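Local coordinates for protein DNA polymerase III subunit beta (PDB 4S3I) that forms the beta sliding clamp of the replication machinery, tethering DNA polymerases and other proteins to DNA and making them processive, at residues T71-K85 with L98-F112. Numbering follows the deposited sequence. Where two conformers were deposited one is given.
Sequences TINGKKFLDIISCLK and LAIKQNKSSFKLPMF
Ile80 sets its CG2 methyl squarely over the face of the Phe107 ring, a CH-pi contact 3.5 Å from the centroid, where helix 74-82 packs on the hairpin 98-102/105-110 in the N-terminal domain of this sliding clamp. The helix axis runs nearly antiparallel to strand 105-110, at 171°. Ile80 CG1 lies anti to the carbonyl carbon (chi1 -69°) and the chain runs on straight (chi2 173°), which carries CD1 to Leu109 CD1, tip to tip. Leu84 and Phe107 lie alongside each other, pointing opposite ways, with Leu84 CD2 at the ring edge. Ile72 CD1 wedges between Leu98 CD2 and Leu109 CD1, 3.5 Å from each, while Ile100 CD1 meets Phe77 CE1 at 3.6 Å. Strand 105-110, outermost in this chain, pairs antiparallel with a strand of the second subunit, whose Leu272 also packs on Phe107, so this core backs the subunit interface of the clamp. Polar bonds pin both ends. Phe112 N donates to Thr71 OG1 (2.8 Å), which also bonds His34. The extended Gln102 side chain grips Lys85 twice: OE1 takes Lys85 N on an in-plane lone pair at 2.7 Å, and NE2, which also bonds Ser87 O, donates to Lys85 O at 2.8 Å from above the Lys85 carbonyl plane.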
# COMPACT_ATOMS: atom_id res chain seq x y z
N THR A 71 16.80 27.08 -9.26
CA THR A 71 16.64 25.65 -8.94
C THR A 71 16.01 25.54 -7.58
O THR A 71 16.09 26.47 -6.78
CB THR A 71 17.97 24.90 -8.87
OG1 THR A 71 18.56 25.11 -7.57
CG2 THR A 71 18.94 25.35 -9.96
N ILE A 72 15.42 24.38 -7.29
CA ILE A 72 14.78 24.16 -6.00
C ILE A 72 14.70 22.66 -5.74
O ILE A 72 14.56 21.86 -6.67
CB ILE A 72 13.36 24.81 -5.98
CG1 ILE A 72 12.74 24.76 -4.58
CG2 ILE A 72 12.44 24.20 -7.05
CD1 ILE A 72 11.27 25.17 -4.55
N ASN A 73 14.82 22.29 -4.46
CA ASN A 73 14.64 20.90 -4.06
C ASN A 73 13.25 20.40 -4.45
O ASN A 73 12.24 20.91 -3.97
CB ASN A 73 14.84 20.75 -2.55
CG ASN A 73 14.79 19.30 -2.10
OD1 ASN A 73 13.72 18.76 -1.85
ND2 ASN A 73 15.96 18.67 -1.98
N GLY A 74 13.21 19.41 -5.33
CA GLY A 74 11.94 18.95 -5.90
C GLY A 74 11.00 18.29 -4.90
O GLY A 74 9.78 18.42 -5.00
N LYS A 75 11.55 17.57 -3.94
CA LYS A 75 10.69 16.86 -2.98
C LYS A 75 10.04 17.85 -2.01
O LYS A 75 8.84 17.78 -1.76
CB LYS A 75 11.48 15.80 -2.21
CG LYS A 75 10.65 15.09 -1.11
CD LYS A 75 11.55 14.32 -0.13
CE LYS A 75 10.73 13.42 0.79
NZ LYS A 75 9.75 14.16 1.62
N LYS A 76 10.83 18.77 -1.48
CA LYS A 76 10.30 19.81 -0.59
C LYS A 76 9.28 20.68 -1.32
O LYS A 76 8.24 21.02 -0.77
CB LYS A 76 11.43 20.66 -0.01
CG LYS A 76 12.38 19.90 0.92
CD LYS A 76 13.64 20.72 1.23
CE LYS A 76 14.66 19.90 2.02
NZ LYS A 76 14.27 19.74 3.45
N PHE A 77 9.60 21.04 -2.56
CA PHE A 77 8.73 21.87 -3.40
C PHE A 77 7.36 21.21 -3.50
O PHE A 77 6.34 21.83 -3.26
CB PHE A 77 9.35 22.02 -4.81
CG PHE A 77 8.80 23.17 -5.62
CD1 PHE A 77 7.94 24.11 -5.06
CD2 PHE A 77 9.14 23.31 -6.97
CE1 PHE A 77 7.44 25.18 -5.82
CE2 PHE A 77 8.65 24.37 -7.74
CZ PHE A 77 7.80 25.31 -7.16
N LEU A 78 7.34 19.93 -3.84
CA LEU A 78 6.07 19.23 -3.96
C LEU A 78 5.39 19.08 -2.60
O LEU A 78 4.16 19.20 -2.49
CB LEU A 78 6.26 17.86 -4.62
CG LEU A 78 5.02 16.97 -4.62
CD1 LEU A 78 3.85 17.64 -5.33
CD2 LEU A 78 5.35 15.63 -5.27
N ASP A 79 6.17 18.83 -1.55
CA ASP A 79 5.56 18.67 -0.23
C ASP A 79 4.81 19.95 0.17
O ASP A 79 3.70 19.89 0.69
CB ASP A 79 6.61 18.30 0.84
CG ASP A 79 7.03 16.84 0.76
OD1 ASP A 79 6.27 16.03 0.20
OD2 ASP A 79 8.13 16.51 1.27
N ILE A 80 5.42 21.10 -0.11
CA ILE A 80 4.79 22.39 0.15
C ILE A 80 3.53 22.61 -0.70
O ILE A 80 2.45 22.84 -0.16
CB ILE A 80 5.76 23.55 -0.11
CG1 ILE A 80 6.88 23.55 0.93
CG2 ILE A 80 5.03 24.88 -0.12
CD1 ILE A 80 7.98 24.57 0.62
N ILE A 81 3.67 22.52 -2.02
CA ILE A 81 2.54 22.75 -2.92
C ILE A 81 1.34 21.86 -2.61
O ILE A 81 0.19 22.32 -2.60
CB ILE A 81 2.95 22.57 -4.41
CG1 ILE A 81 4.09 23.51 -4.77
CG2 ILE A 81 1.74 22.80 -5.33
CD1 ILE A 81 3.84 24.96 -4.35
N SER A 82 1.59 20.58 -2.31
CA SER A 82 0.49 19.65 -2.09
C SER A 82 -0.32 20.01 -0.84
O SER A 82 -1.46 19.58 -0.68
CB SER A 82 1.01 18.21 -2.00
OG SER A 82 1.86 18.03 -0.89
N CYS A 83 0.27 20.82 0.03
CA CYS A 83 -0.42 21.22 1.26
C CYS A 83 -1.11 22.58 1.15
O CYS A 83 -1.72 23.04 2.12
CB CYS A 83 0.56 21.22 2.45
SG CYS A 83 0.93 19.55 3.03
N LEU A 84 -1.02 23.21 -0.01
CA LEU A 84 -1.56 24.56 -0.19
C LEU A 84 -3.02 24.55 -0.61
O LEU A 84 -3.61 23.48 -0.81
CB LEU A 84 -0.71 25.35 -1.18
CG LEU A 84 0.62 25.82 -0.59
CD1 LEU A 84 1.46 26.54 -1.63
CD2 LEU A 84 0.35 26.74 0.60
N LYS A 85 -3.63 25.73 -0.73
CA LYS A 85 -5.02 25.81 -1.16
C LYS A 85 -5.08 25.70 -2.68
O LYS A 85 -4.06 25.76 -3.36
CB LYS A 85 -5.66 27.12 -0.69
CG LYS A 85 -5.74 27.28 0.84
CD LYS A 85 -6.50 28.54 1.24
CE LYS A 85 -6.51 28.73 2.76
NZ LYS A 85 -7.02 27.52 3.46
N LEU A 98 14.35 30.81 -3.31
CA LEU A 98 13.08 30.88 -4.01
C LEU A 98 11.96 31.09 -3.00
O LEU A 98 11.80 30.30 -2.06
CB LEU A 98 12.79 29.59 -4.78
CG LEU A 98 11.46 29.66 -5.54
CD1 LEU A 98 11.55 30.73 -6.62
CD2 LEU A 98 11.03 28.33 -6.14
N ALA A 99 11.17 32.15 -3.19
CA ALA A 99 10.03 32.39 -2.30
C ALA A 99 8.75 31.84 -2.90
O ALA A 99 8.51 31.98 -4.11
CB ALA A 99 9.88 33.88 -1.99
N ILE A 100 7.92 31.21 -2.07
CA ILE A 100 6.64 30.69 -2.53
C ILE A 100 5.54 31.34 -1.70
O ILE A 100 5.56 31.26 -0.48
CB ILE A 100 6.56 29.18 -2.34
CG1 ILE A 100 7.65 28.46 -3.14
CG2 ILE A 100 5.16 28.65 -2.70
CD1 ILE A 100 7.85 27.00 -2.69
N LYS A 101 4.57 31.98 -2.36
CA LYS A 101 3.51 32.67 -1.61
C LYS A 101 2.14 32.29 -2.10
O LYS A 101 1.90 32.15 -3.30
CB LYS A 101 3.67 34.20 -1.69
CG LYS A 101 5.09 34.68 -1.82
CD LYS A 101 5.65 35.12 -0.49
CE LYS A 101 4.92 36.34 0.05
NZ LYS A 101 5.59 36.89 1.26
N GLN A 102 1.23 32.10 -1.15
CA GLN A 102 -0.18 31.93 -1.48
C GLN A 102 -0.94 32.58 -0.34
O GLN A 102 -1.07 31.99 0.73
CB GLN A 102 -0.56 30.45 -1.58
CG GLN A 102 -2.02 30.23 -1.94
CD GLN A 102 -2.45 28.79 -1.83
OE1 GLN A 102 -2.60 28.26 -0.72
NE2 GLN A 102 -2.64 28.13 -2.97
N ASN A 103 -1.41 33.80 -0.58
CA ASN A 103 -2.18 34.56 0.40
C ASN A 103 -1.46 34.68 1.73
O ASN A 103 -0.44 35.36 1.82
CB ASN A 103 -3.58 33.97 0.60
CG ASN A 103 -4.49 34.88 1.41
OD1 ASN A 103 -4.17 36.05 1.64
ND2 ASN A 103 -5.62 34.35 1.85
N LYS A 104 -1.98 34.01 2.77
CA LYS A 104 -1.38 34.10 4.10
C LYS A 104 -0.14 33.21 4.28
O LYS A 104 0.60 33.36 5.24
CB LYS A 104 -2.41 33.77 5.18
CG LYS A 104 -3.69 34.60 5.11
CD LYS A 104 -3.79 35.60 6.25
CE LYS A 104 -5.15 35.53 6.93
NZ LYS A 104 -6.29 35.94 6.05
N SER A 105 0.07 32.28 3.35
CA SER A 105 1.16 31.33 3.46
C SER A 105 2.37 31.77 2.66
O SER A 105 2.24 32.29 1.55
CB SER A 105 0.72 29.95 2.99
OG SER A 105 -0.43 29.54 3.69
N SER A 106 3.56 31.58 3.23
CA SER A 106 4.79 31.92 2.52
C SER A 106 5.96 31.01 2.90
O SER A 106 6.10 30.62 4.06
CB SER A 106 5.16 33.38 2.73
OG SER A 106 5.54 33.62 4.07
N PHE A 107 6.81 30.68 1.94
CA PHE A 107 7.91 29.76 2.20
C PHE A 107 9.16 30.24 1.52
O PHE A 107 9.09 30.98 0.53
CB PHE A 107 7.60 28.37 1.65
CG PHE A 107 6.25 27.86 2.02
CD1 PHE A 107 5.11 28.32 1.36
CD2 PHE A 107 6.11 26.91 3.01
CE1 PHE A 107 3.87 27.85 1.71
CE2 PHE A 107 4.87 26.42 3.35
CZ PHE A 107 3.74 26.90 2.70
N LYS A 108 10.30 29.80 2.02
CA LYS A 108 11.57 30.04 1.35
C LYS A 108 12.37 28.74 1.25
O LYS A 108 12.42 27.96 2.20
CB LYS A 108 12.38 31.11 2.08
CG LYS A 108 11.84 32.52 1.90
CD LYS A 108 12.74 33.55 2.56
CE LYS A 108 13.05 33.20 4.02
NZ LYS A 108 11.90 33.42 4.96
N LEU A 109 12.97 28.50 0.09
CA LEU A 109 13.85 27.35 -0.09
C LEU A 109 15.11 27.81 -0.80
O LEU A 109 15.07 28.69 -1.67
CB LEU A 109 13.15 26.23 -0.88
CG LEU A 109 12.07 25.44 -0.14
CD1 LEU A 109 11.35 24.48 -1.07
CD2 LEU A 109 12.68 24.68 1.03
N PRO A 110 16.26 27.23 -0.43
CA PRO A 110 17.52 27.69 -1.01
C PRO A 110 17.69 27.19 -2.45
O PRO A 110 17.31 26.06 -2.76
CB PRO A 110 18.57 27.06 -0.09
CG PRO A 110 17.90 25.75 0.40
CD PRO A 110 16.43 26.08 0.49
N MET A 111 18.26 28.02 -3.32
CA MET A 111 18.53 27.60 -4.69
C MET A 111 20.01 27.26 -4.84
O MET A 111 20.84 27.79 -4.09
CB MET A 111 18.14 28.72 -5.66
CG MET A 111 16.70 29.20 -5.55
SD MET A 111 16.24 30.02 -7.07
CE MET A 111 17.28 31.49 -7.02
N PHE A 112 20.35 26.40 -5.79
CA PHE A 112 21.75 26.14 -6.12
C PHE A 112 22.16 26.90 -7.40
O PHE A 112 21.32 27.44 -8.11
CB PHE A 112 22.00 24.64 -6.31
CG PHE A 112 21.88 23.83 -5.04
CD1 PHE A 112 22.32 24.34 -3.82
CD2 PHE A 112 21.34 22.56 -5.07
CE1 PHE A 112 22.20 23.59 -2.65
CE2 PHE A 112 21.21 21.80 -3.90
CZ PHE A 112 21.64 22.32 -2.69
O HOH W 1 15.43 23.98 -2.15